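Local coordinates for uncharacterized protein (Thermus thermophilus HB8, PDB 6SCE) that probably cuts DNA in type III CRISPR defence, as a CARF-domain nuclease switched on by a cyclic oligoadenylate messenger, at residues A[162-165]-A[166-170]; A[228-232]-A[233-237]; A[252-256]-A[257-261]; A[363-366]-A[367-371]; A[388-391]-A[392-396]. All blocks are in the same frame, centred on the assembly; numbering follows the deposited sequence.

Contact 1 (A[162-165]-A[166-170]); sequences GAFP and PGAQA
F164 and A168 meet most closely through their CB atoms, 3.9 Å apart, and this is the apolar contact that closes the loop on itself. The F164 ring runs on past A168: with chi1 at -81°, CG stands opposite the carbonyl carbon and beside the backbone N, and the ring goes on to meet Y189 edge-to-face and to pack on V182 and L268. A168 rests on H184, which P165 also touches. The P165-P166 link itself, a trans peptide (CA to CA 3.8 Å), brings P165 CB within 3.4 Å of P166 CD, tighter than usual van der Waals contact.

The polar interactions are indirect. P165 O stands 3.7 Å from A168 N, and a water completes the link: it donates to P165 O at 2.6 Å and accepts weakly from A168 N at 3.5 Å. The turn is therefore somewhat opened and partly water-bridged. Its backbone angles remain clear. P166 has a phi of -57°, well suited to a proline ring, whereas G167 has a phi of 105°, where any side chain would collide with the carbonyl of the residue before. Proline and glycine in the two central places, from P165 to A168, make a type II beta turn, set in the loop between antiparallel strands 156-158 and 169-172.

Contact 2 (A[228-232]-A[233-237]); sequences VPYHK and AHLRS
L235 N donates to H231 O at 3.2 Å and R236 N to K232 O at 2.9 Å, so the backbone enters the short helix 232-236 with H231 at its N-cap. H231 is also the centre of an inverse gamma turn, in which K232 N reaches back weakly to Y230 O; together these features bend the chain from strand 225-229 into the helix.

K232 and R236, one helical turn apart, carry the outer side of the contact. With CG anti to the backbone N (chi1 -163°) and an extended chi2, K232 CD lies over one face of the R236 guanidinium, 3.5 Å from NH2 and nearer that end than NH1; the bend at chi3 then swings CE and NZ off toward D263. The chains cross obliquely, aliphatic carbon on flat cation. K232 NZ stays 4.5 Å from R236 NH2, a pair of like charges, but its salt bridge to D263 would ease that closeness. Cutting K232 back to an alanine would probably leave D263 without its positive mate and the R236 guanidinium without the carbon chain that lies on its face.

On the inner side, Y230 and L235 cross almost perpendicularly, with Y230 CE1 3.9 Å from L235 CD1. Y230 adopts chi1 62°, placing CG between its own N and carbonyl carbon and bringing the ring against L235 of the helix, where it also meets F247 edge-to-face. H231 and H234 bond through their ND1 atoms to K202 O and A201 O. At the far end, H234 O accepts from both S237 N and S237 OG, the hydroxyl lying 2.7 Å away.

Contact 3 (A[252-256]-A[257-261]); sequences AWARE and YGVFL
E256 and Y257 lie side by side and point the same way, the glutamate chain running over the tyrosine ring. E256 CG sits 4.1 Å from the ring centroid and 18° off the ring normal, a CH-pi contact displaced toward the rim. Beyond it the carboxylate is turned 84° to the ring plane. A bend at chi2 carries E256 OE2 along the ring to 3.7 Å from Y257 OH; the two oxygens share R206 NH2, by a salt bridge to E256 OE2 and a hydrogen bond with Y257 OH, and T540 and Y434 hold the carboxylate further. A phenylalanine in place of Y257 could still lie beneath E256 CG, but R206 would probably lose one of its two oxygen partners here.

A254 is oriented differently: its CB lies alongside the returning chain and touches V259 CB and L261 CB, each at 3.9 Å. The backbone makes this reversal possible. Y257 N still donates to W253 O (3.0 Å) as in a regular helix, but G258 takes a positive phi of 76°, favouring glycine, and V259 N bonds to A254 O at 2.8 Å. With the weak bond from G258 N to R255 O, this is a Schellman motif. E256 O is buried without any partner in the model.

The motif ends helix 240-257 and starts edge strand 260-262. V259 and L261 pack on V228 of neighbouring strand 225-229, W253 and Y257 on helix 206-220, and E256 and Y257 on helix 561-579.

Contact 4 (A[363-366]-A[367-371]); sequences PVVE and EALRR
V365 and L369 run alongside each other one helical turn apart, pointing the same way, with V365 CG1 3.9 Å from L369 CD1. L369 is close to the backbone as well: its CG is 3.3 Å from V365 O, the same oxygen that accepts L369 N at 2.9 Å. A368 continues the packed side, its CB 3.3 Å from V364 O. V364, V365 and A368 all turn toward strand 293-297, while L369 reaches strand 375-378. Helix 354-370 thus packs on these two adjacent parallel strands of a seven-stranded mixed sheet, an alpha/beta, Rossmann-like arrangement consistent with a CARF domain.

The opposite side of the helix is polar and more open. R370 bends at chi3 (-57°) and folds back, so that its guanidinium lies with one face over E366 O, 3.7 Å above the oxygen, while its edge points at E367. There R370 NH2 makes a salt bridge to E367 OE1 at 2.8 Å, the carboxylate oxygen only 5° out of the guanidinium plane. E366, by contrast, extends away to R395, and its OE1 remains 4.7 Å from R370 NH1.

Contact 5 (A[388-391]-A[392-396]); sequences LGLY and LALRD
L394 drops its CG into the notch between two carbonyls at the helix end, 3.4 Å from both L390 O and Y391 O. Its chi1 of -57° sets CG opposite the carbonyl carbon and turns the branches back over the last turn. From that seat they spread: CD2 meets L390 CD1 at 4.2 Å, the two chains passing at a slant, and CD1 goes to the CD1 side of the Y391 ring. L392 approaches from the other side, its CD2 4.2 Å from Y391 CD2, so leucine methyls lie near both CD1 and CD2 of the ring. L392 itself leans on a bump, its CG 3.3 Å from L388 O with CD1 on the same oxygen, whereas the small A393 CB merely abuts L390 O.

The hollow beside Y391 holds a water 3.8 Å above the centre of its ring. This water donates to Y391 O at 2.7 Å, and weakly to L394 O. Y391 O also takes L394 N at 3.0 Å, an i to i+3 bond, as the helix ends; the bonds of A393 N, to G389 O and L390 O, are weak. R395 NH1 then ties the end together by donating to both L392 O and L394 O.

L390 packs on L361, L295 and L297, and L388 on V94 and L97 of helix 90-100. This is the end of the helix in the beta-alpha-beta unit 375-378, 384-393, 399-404, as in Rossmann-like CARF folds.

The five contacts fall into two groups. Contacts 1, 2 and 3 reach one six-stranded sheet; contacts 2 and 3 touch directly, V228 N lying 2.9 Å from F260 O, a probable hydrogen bond between neighbouring strands, whereas contact 1 stays about 6 Å from contact 2 at the nearest atoms. Contacts 4 and 5 form the second group, joined by the salt bridge from R395 NE to E366 OE2 at 3.0 Å. Contacts 2 and 5 lie on opposite sides of the chain's centre, their own centres about 47 Å apart. Contact 5 approaches the bound nucleic acid most closely, to about 8 Å at the nearest atom, against about 11 Å for contact 3 and 19 Å for contact 4.

Contact 1 (A[162-165]-A[166-170])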
# COMPACT_ATOMS: atom_id res chain seq x y z
N GLY A 162 3.34 -25.04 -14.80
CA GLY A 162 2.33 -26.06 -14.66
C GLY A 162 1.43 -25.81 -13.48
O GLY A 162 0.33 -26.31 -13.46
N ALA A 163 1.88 -25.01 -12.50
CA ALA A 163 1.08 -24.74 -11.31
C ALA A 163 -0.20 -23.90 -11.56
O ALA A 163 -1.11 -23.92 -10.74
CB ALA A 163 1.95 -24.09 -10.26
N PHE A 164 -0.26 -23.18 -12.66
CA PHE A 164 -1.44 -22.41 -13.03
C PHE A 164 -2.55 -23.30 -13.60
O PHE A 164 -2.26 -24.31 -14.25
CB PHE A 164 -1.08 -21.33 -14.07
CG PHE A 164 -0.46 -20.09 -13.48
CD1 PHE A 164 0.90 -20.02 -13.27
CD2 PHE A 164 -1.24 -19.00 -13.10
CE1 PHE A 164 1.48 -18.89 -12.72
CE2 PHE A 164 -0.66 -17.88 -12.55
CZ PHE A 164 0.69 -17.82 -12.36
N PRO A 165 -3.82 -22.90 -13.41
CA PRO A 165 -4.88 -23.62 -14.08
C PRO A 165 -4.80 -23.48 -15.59
O PRO A 165 -4.03 -22.65 -16.11
CB PRO A 165 -6.16 -22.96 -13.53
CG PRO A 165 -5.74 -22.30 -12.27
CD PRO A 165 -4.36 -21.81 -12.58
N PRO A 166 -5.55 -24.33 -16.31
CA PRO A 166 -5.53 -24.30 -17.77
C PRO A 166 -5.89 -22.92 -18.32
O PRO A 166 -6.73 -22.24 -17.75
CB PRO A 166 -6.60 -25.34 -18.17
CG PRO A 166 -6.67 -26.28 -17.01
CD PRO A 166 -6.38 -25.44 -15.78
N GLY A 167 -5.26 -22.53 -19.41
CA GLY A 167 -5.64 -21.30 -20.07
C GLY A 167 -4.67 -20.15 -19.85
O GLY A 167 -4.73 -19.18 -20.57
N ALA A 168 -3.75 -20.29 -18.89
CA ALA A 168 -2.75 -19.25 -18.67
C ALA A 168 -1.86 -19.06 -19.87
O ALA A 168 -1.54 -20.00 -20.59
CB ALA A 168 -1.90 -19.58 -17.45
N GLN A 169 -1.43 -17.83 -20.08
CA GLN A 169 -0.43 -17.50 -21.08
C GLN A 169 0.77 -16.90 -20.35
O GLN A 169 0.62 -16.19 -19.33
CB GLN A 169 -0.96 -16.44 -22.05
CG GLN A 169 -2.25 -16.75 -22.85
CD GLN A 169 -2.83 -15.46 -23.46
OE1 GLN A 169 -3.38 -14.56 -22.73
NE2 GLN A 169 -2.69 -15.32 -24.80
N ALA A 170 1.97 -17.10 -20.88
CA ALA A 170 3.17 -16.63 -20.18
C ALA A 170 4.21 -16.07 -21.11
O ALA A 170 4.28 -16.40 -22.31
CB ALA A 170 3.75 -17.74 -19.33
O HOH W 1 -2.03 -23.07 -17.70

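Contact 2 (A[228-232]-A[233-237])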
# COMPACT_ATOMS: atom_id res chain seq x y z
N VAL A 228 5.75 -17.00 -5.43
CA VAL A 228 7.08 -17.54 -5.19
C VAL A 228 6.99 -18.96 -4.64
O VAL A 228 6.60 -19.15 -3.48
CB VAL A 228 7.87 -16.65 -4.23
CG1 VAL A 228 9.22 -17.32 -3.87
CG2 VAL A 228 8.15 -15.31 -4.88
N PRO A 229 7.28 -19.96 -5.50
CA PRO A 229 7.29 -21.35 -5.00
C PRO A 229 8.55 -21.55 -4.20
O PRO A 229 9.65 -21.27 -4.70
CB PRO A 229 7.27 -22.19 -6.28
CG PRO A 229 6.81 -21.25 -7.35
CD PRO A 229 7.39 -19.93 -6.96
N TYR A 230 8.40 -21.93 -2.94
CA TYR A 230 9.53 -21.99 -2.06
C TYR A 230 10.46 -23.15 -2.44
O TYR A 230 10.05 -24.12 -3.09
CB TYR A 230 9.11 -22.00 -0.59
CG TYR A 230 8.27 -23.16 -0.12
CD1 TYR A 230 8.84 -24.40 0.13
CD2 TYR A 230 6.90 -23.00 0.13
CE1 TYR A 230 8.06 -25.45 0.59
CE2 TYR A 230 6.13 -24.05 0.61
CZ TYR A 230 6.71 -25.28 0.83
OH TYR A 230 5.94 -26.33 1.29
N HIS A 231 11.71 -23.01 -2.04
CA HIS A 231 12.80 -23.92 -2.44
C HIS A 231 12.83 -25.16 -1.53
O HIS A 231 13.67 -25.29 -0.64
CB HIS A 231 14.12 -23.18 -2.34
CG HIS A 231 14.33 -22.19 -3.44
ND1 HIS A 231 15.52 -21.50 -3.60
CD2 HIS A 231 13.52 -21.76 -4.45
CE1 HIS A 231 15.43 -20.70 -4.65
NE2 HIS A 231 14.23 -20.84 -5.19
N LYS A 232 11.91 -26.07 -1.82
CA LYS A 232 11.72 -27.27 -1.03
C LYS A 232 12.98 -28.13 -1.05
O LYS A 232 13.30 -28.73 -0.03
CB LYS A 232 10.52 -28.06 -1.53
CG LYS A 232 10.05 -29.07 -0.49
CD LYS A 232 8.87 -29.85 -0.99
CE LYS A 232 7.58 -29.11 -0.74
NZ LYS A 232 6.43 -29.94 -1.17
N ALA A 233 13.69 -28.17 -2.18
CA ALA A 233 14.93 -28.93 -2.25
C ALA A 233 15.97 -28.39 -1.26
O ALA A 233 16.68 -29.16 -0.61
CB ALA A 233 15.49 -28.95 -3.65
N HIS A 234 16.04 -27.08 -1.08
CA HIS A 234 16.89 -26.55 -0.04
C HIS A 234 16.46 -26.99 1.37
O HIS A 234 17.31 -27.32 2.20
CB HIS A 234 16.98 -25.03 -0.06
CG HIS A 234 17.90 -24.48 0.97
ND1 HIS A 234 19.27 -24.56 0.85
CD2 HIS A 234 17.66 -23.86 2.15
CE1 HIS A 234 19.84 -24.00 1.90
NE2 HIS A 234 18.88 -23.56 2.70
N LEU A 235 15.17 -26.94 1.64
CA LEU A 235 14.65 -27.38 2.94
C LEU A 235 15.02 -28.85 3.23
O LEU A 235 15.35 -29.20 4.37
CB LEU A 235 13.14 -27.24 2.99
CG LEU A 235 12.57 -25.82 2.97
CD1 LEU A 235 11.07 -25.90 3.08
CD2 LEU A 235 13.18 -24.95 4.05
N ARG A 236 14.95 -29.69 2.20
CA ARG A 236 15.29 -31.10 2.35
C ARG A 236 16.77 -31.34 2.65
O ARG A 236 17.12 -32.37 3.20
CB ARG A 236 14.82 -31.91 1.15
CG ARG A 236 13.31 -32.06 1.12
CD ARG A 236 12.79 -32.55 -0.22
NE ARG A 236 11.36 -32.87 -0.18
CZ ARG A 236 10.60 -33.05 -1.25
NH1 ARG A 236 11.12 -32.92 -2.47
NH2 ARG A 236 9.31 -33.35 -1.11
N SER A 237 17.61 -30.37 2.33
CA SER A 237 19.02 -30.41 2.63
C SER A 237 19.37 -29.95 4.07
O SER A 237 20.54 -29.98 4.47
CB SER A 237 19.77 -29.53 1.62
OG SER A 237 19.85 -28.18 2.05

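Contact 3 (A[252-256]-A[257-261])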
# COMPACT_ATOMS: atom_id res chain seq x y z
N ALA A 252 8.03 -15.44 7.00
CA ALA A 252 8.01 -14.11 7.63
C ALA A 252 8.40 -13.03 6.59
O ALA A 252 7.73 -12.03 6.45
CB ALA A 252 8.94 -14.08 8.81
N TRP A 253 9.48 -13.29 5.86
CA TRP A 253 9.90 -12.40 4.80
C TRP A 253 8.83 -12.20 3.72
O TRP A 253 8.57 -11.07 3.30
CB TRP A 253 11.20 -12.88 4.20
CG TRP A 253 12.33 -12.92 5.18
CD1 TRP A 253 12.40 -12.24 6.36
CD2 TRP A 253 13.54 -13.68 5.08
NE1 TRP A 253 13.59 -12.52 6.98
CE2 TRP A 253 14.30 -13.40 6.22
CE3 TRP A 253 14.03 -14.57 4.13
CZ2 TRP A 253 15.55 -13.99 6.45
CZ3 TRP A 253 15.29 -15.16 4.36
CH2 TRP A 253 16.03 -14.85 5.50
N ALA A 254 8.20 -13.29 3.29
CA ALA A 254 7.16 -13.23 2.27
C ALA A 254 5.96 -12.40 2.72
O ALA A 254 5.41 -11.62 1.93
CB ALA A 254 6.71 -14.61 1.86
N ARG A 255 5.53 -12.60 3.96
CA ARG A 255 4.45 -11.80 4.49
C ARG A 255 4.85 -10.31 4.52
O ARG A 255 4.07 -9.46 4.11
CB ARG A 255 4.04 -12.27 5.88
CG ARG A 255 2.82 -11.52 6.41
CD ARG A 255 2.38 -12.02 7.78
NE ARG A 255 1.35 -13.05 7.68
CZ ARG A 255 0.68 -13.54 8.73
NH1 ARG A 255 0.92 -13.09 9.96
NH2 ARG A 255 -0.24 -14.48 8.54
N GLU A 256 6.07 -10.03 4.97
CA GLU A 256 6.56 -8.67 5.11
C GLU A 256 6.62 -7.91 3.79
O GLU A 256 6.26 -6.73 3.74
CB GLU A 256 7.92 -8.67 5.78
CG GLU A 256 8.51 -7.27 5.94
CD GLU A 256 9.35 -7.16 7.16
OE1 GLU A 256 8.77 -7.27 8.27
OE2 GLU A 256 10.59 -6.95 7.01
N TYR A 257 7.02 -8.57 2.71
CA TYR A 257 7.13 -7.88 1.42
C TYR A 257 5.99 -8.13 0.45
O TYR A 257 6.06 -7.72 -0.72
CB TYR A 257 8.46 -8.21 0.79
CG TYR A 257 9.63 -7.93 1.68
CD1 TYR A 257 9.87 -6.65 2.18
CD2 TYR A 257 10.52 -8.94 2.02
CE1 TYR A 257 10.96 -6.39 3.01
CE2 TYR A 257 11.61 -8.70 2.82
CZ TYR A 257 11.83 -7.44 3.32
OH TYR A 257 12.95 -7.26 4.12
N GLY A 258 4.93 -8.79 0.92
CA GLY A 258 3.76 -9.02 0.08
C GLY A 258 3.90 -10.11 -0.99
O GLY A 258 3.25 -10.08 -2.03
N VAL A 259 4.72 -11.12 -0.72
CA VAL A 259 4.88 -12.25 -1.63
C VAL A 259 3.92 -13.37 -1.29
O VAL A 259 3.68 -13.66 -0.10
CB VAL A 259 6.33 -12.75 -1.55
CG1 VAL A 259 6.48 -14.15 -2.13
CG2 VAL A 259 7.22 -11.74 -2.24
N PHE A 260 3.37 -14.01 -2.31
CA PHE A 260 2.53 -15.17 -2.13
C PHE A 260 3.45 -16.39 -2.25
O PHE A 260 3.77 -16.86 -3.34
CB PHE A 260 1.43 -15.17 -3.19
CG PHE A 260 0.45 -16.30 -3.09
CD1 PHE A 260 -0.05 -16.74 -1.87
CD2 PHE A 260 -0.01 -16.90 -4.24
CE1 PHE A 260 -0.98 -17.75 -1.82
CE2 PHE A 260 -0.94 -17.91 -4.20
CZ PHE A 260 -1.43 -18.33 -2.98
N LEU A 261 3.91 -16.86 -1.10
CA LEU A 261 4.81 -18.02 -1.00
C LEU A 261 4.03 -19.32 -1.10
O LEU A 261 3.14 -19.55 -0.31
CB LEU A 261 5.55 -17.97 0.32
CG LEU A 261 6.79 -18.85 0.41
CD1 LEU A 261 7.92 -18.23 -0.39
CD2 LEU A 261 7.21 -19.03 1.86

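Contact 4 (A[363-366]-A[367-371])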
# COMPACT_ATOMS: atom_id res chain seq x y z
N PRO A 363 -28.35 -1.68 8.46
CA PRO A 363 -29.06 -1.70 9.75
C PRO A 363 -28.29 -1.04 10.90
O PRO A 363 -28.90 -0.49 11.83
CB PRO A 363 -29.24 -3.20 10.03
CG PRO A 363 -29.05 -3.88 8.73
CD PRO A 363 -28.05 -3.04 7.99
N VAL A 364 -26.96 -1.10 10.83
CA VAL A 364 -26.11 -0.51 11.85
C VAL A 364 -26.23 1.01 11.74
O VAL A 364 -26.44 1.71 12.73
CB VAL A 364 -24.64 -0.99 11.69
CG1 VAL A 364 -23.68 -0.20 12.56
CG2 VAL A 364 -24.54 -2.48 11.93
N VAL A 365 -26.12 1.52 10.52
CA VAL A 365 -26.29 2.93 10.27
C VAL A 365 -27.67 3.42 10.76
O VAL A 365 -27.77 4.42 11.46
CB VAL A 365 -26.13 3.24 8.77
CG1 VAL A 365 -26.51 4.67 8.44
CG2 VAL A 365 -24.70 2.95 8.35
N GLU A 366 -28.71 2.70 10.37
CA GLU A 366 -30.07 3.13 10.68
C GLU A 366 -30.31 3.15 12.19
O GLU A 366 -30.85 4.13 12.70
CB GLU A 366 -31.11 2.29 9.92
CG GLU A 366 -31.24 2.77 8.47
CD GLU A 366 -31.90 1.79 7.52
OE1 GLU A 366 -32.57 0.85 7.99
OE2 GLU A 366 -31.74 1.98 6.30
N GLU A 367 -29.87 2.11 12.88
CA GLU A 367 -29.95 2.08 14.34
C GLU A 367 -29.13 3.20 14.97
O GLU A 367 -29.60 3.89 15.87
CB GLU A 367 -29.56 0.70 14.87
CG GLU A 367 -29.56 0.56 16.38
CD GLU A 367 -30.95 0.60 17.01
OE1 GLU A 367 -31.95 0.61 16.28
OE2 GLU A 367 -31.02 0.64 18.25
N ALA A 368 -27.91 3.43 14.48
CA ALA A 368 -27.09 4.50 15.01
C ALA A 368 -27.74 5.86 14.88
O ALA A 368 -27.70 6.67 15.83
CB ALA A 368 -25.73 4.51 14.33
N LEU A 369 -28.34 6.13 13.73
CA LEU A 369 -28.96 7.42 13.47
C LEU A 369 -30.25 7.60 14.29
O LEU A 369 -30.59 8.71 14.68
CB LEU A 369 -29.25 7.60 11.98
CG LEU A 369 -27.99 7.74 11.10
CD1 LEU A 369 -28.40 7.83 9.64
CD2 LEU A 369 -27.11 8.93 11.50
N ARG A 370 -30.92 6.50 14.56
CA ARG A 370 -32.12 6.49 15.39
C ARG A 370 -31.78 6.89 16.83
O ARG A 370 -32.45 7.73 17.44
CB ARG A 370 -32.70 5.08 15.35
CG ARG A 370 -34.03 4.85 16.04
CD ARG A 370 -34.56 3.46 15.68
NE ARG A 370 -34.68 3.31 14.22
CZ ARG A 370 -34.08 2.39 13.46
NH1 ARG A 370 -34.28 2.39 12.14
NH2 ARG A 370 -33.28 1.45 13.98
N ARG A 371 -30.70 6.30 17.34
CA ARG A 371 -30.24 6.53 18.70
C ARG A 371 -29.38 7.77 18.87
O ARG A 371 -28.92 8.05 19.98
CB ARG A 371 -29.46 5.32 19.19
CG ARG A 371 -30.32 4.09 19.42
CD ARG A 371 -29.47 2.86 19.67
NE ARG A 371 -28.63 2.99 20.85
CZ ARG A 371 -28.81 2.35 22.01
NH1 ARG A 371 -29.81 1.49 22.18
NH2 ARG A 371 -27.96 2.56 23.00

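Contact 5 (A[388-391]-A[392-396])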
# COMPACT_ATOMS: atom_id res chain seq x y z
N LEU A 388 -17.86 1.53 -2.25
CA LEU A 388 -19.18 1.94 -2.72
C LEU A 388 -20.30 1.25 -1.93
O LEU A 388 -21.32 1.87 -1.64
CB LEU A 388 -19.34 1.69 -4.20
CG LEU A 388 -18.52 2.60 -5.10
CD1 LEU A 388 -18.77 2.28 -6.56
CD2 LEU A 388 -18.85 4.04 -4.83
N GLY A 389 -20.09 0.00 -1.55
CA GLY A 389 -21.04 -0.70 -0.70
C GLY A 389 -21.26 -0.03 0.62
O GLY A 389 -22.40 0.09 1.12
N LEU A 390 -20.16 0.43 1.18
CA LEU A 390 -20.24 1.14 2.43
C LEU A 390 -20.97 2.45 2.21
O LEU A 390 -21.82 2.81 3.00
CB LEU A 390 -18.85 1.38 3.03
CG LEU A 390 -18.72 2.39 4.18
CD1 LEU A 390 -19.70 2.11 5.29
CD2 LEU A 390 -17.32 2.29 4.75
N TYR A 391 -20.63 3.19 1.16
CA TYR A 391 -21.30 4.45 0.89
C TYR A 391 -22.82 4.24 0.73
O TYR A 391 -23.61 5.03 1.22
CB TYR A 391 -20.73 5.09 -0.37
CG TYR A 391 -21.60 6.21 -0.88
CD1 TYR A 391 -21.65 7.42 -0.21
CD2 TYR A 391 -22.33 6.07 -2.05
CE1 TYR A 391 -22.45 8.46 -0.68
CE2 TYR A 391 -23.12 7.10 -2.53
CZ TYR A 391 -23.18 8.29 -1.84
OH TYR A 391 -23.98 9.31 -2.35
N LEU A 392 -23.21 3.15 0.08
CA LEU A 392 -24.63 2.88 -0.20
C LEU A 392 -25.41 2.46 1.05
O LEU A 392 -26.65 2.52 1.06
CB LEU A 392 -24.77 1.84 -1.32
CG LEU A 392 -24.37 2.36 -2.70
CD1 LEU A 392 -24.23 1.24 -3.70
CD2 LEU A 392 -25.34 3.41 -3.23
N ALA A 393 -24.69 2.05 2.08
CA ALA A 393 -25.29 1.78 3.39
C ALA A 393 -25.63 3.04 4.15
O ALA A 393 -26.39 3.00 5.11
CB ALA A 393 -24.34 0.95 4.23
N LEU A 394 -25.02 4.16 3.77
CA LEU A 394 -25.17 5.39 4.53
C LEU A 394 -26.55 6.00 4.32
O LEU A 394 -27.24 5.66 3.36
CB LEU A 394 -24.09 6.39 4.18
CG LEU A 394 -22.68 5.83 4.40
CD1 LEU A 394 -21.69 6.93 4.10
CD2 LEU A 394 -22.41 5.23 5.78
N ARG A 395 -26.96 6.83 5.26
CA ARG A 395 -28.18 7.61 5.16
C ARG A 395 -27.88 9.01 5.65
O ARG A 395 -26.87 9.22 6.34
CB ARG A 395 -29.29 7.00 6.05
CG ARG A 395 -29.64 5.55 5.76
CD ARG A 395 -30.34 5.34 4.44
NE ARG A 395 -30.69 3.91 4.27
CZ ARG A 395 -29.96 2.99 3.62
NH1 ARG A 395 -28.82 3.28 3.01
NH2 ARG A 395 -30.41 1.74 3.56
N ASP A 396 -28.75 9.95 5.30
CA ASP A 396 -28.60 11.35 5.73
C ASP A 396 -28.27 11.40 7.23
O ASP A 396 -28.92 10.74 8.02
CB ASP A 396 -29.88 12.15 5.45
CG ASP A 396 -30.13 12.37 3.96
OD1 ASP A 396 -29.22 12.15 3.13
OD2 ASP A 396 -31.27 12.78 3.62
O HOH W 2 -25.67 6.53 0.46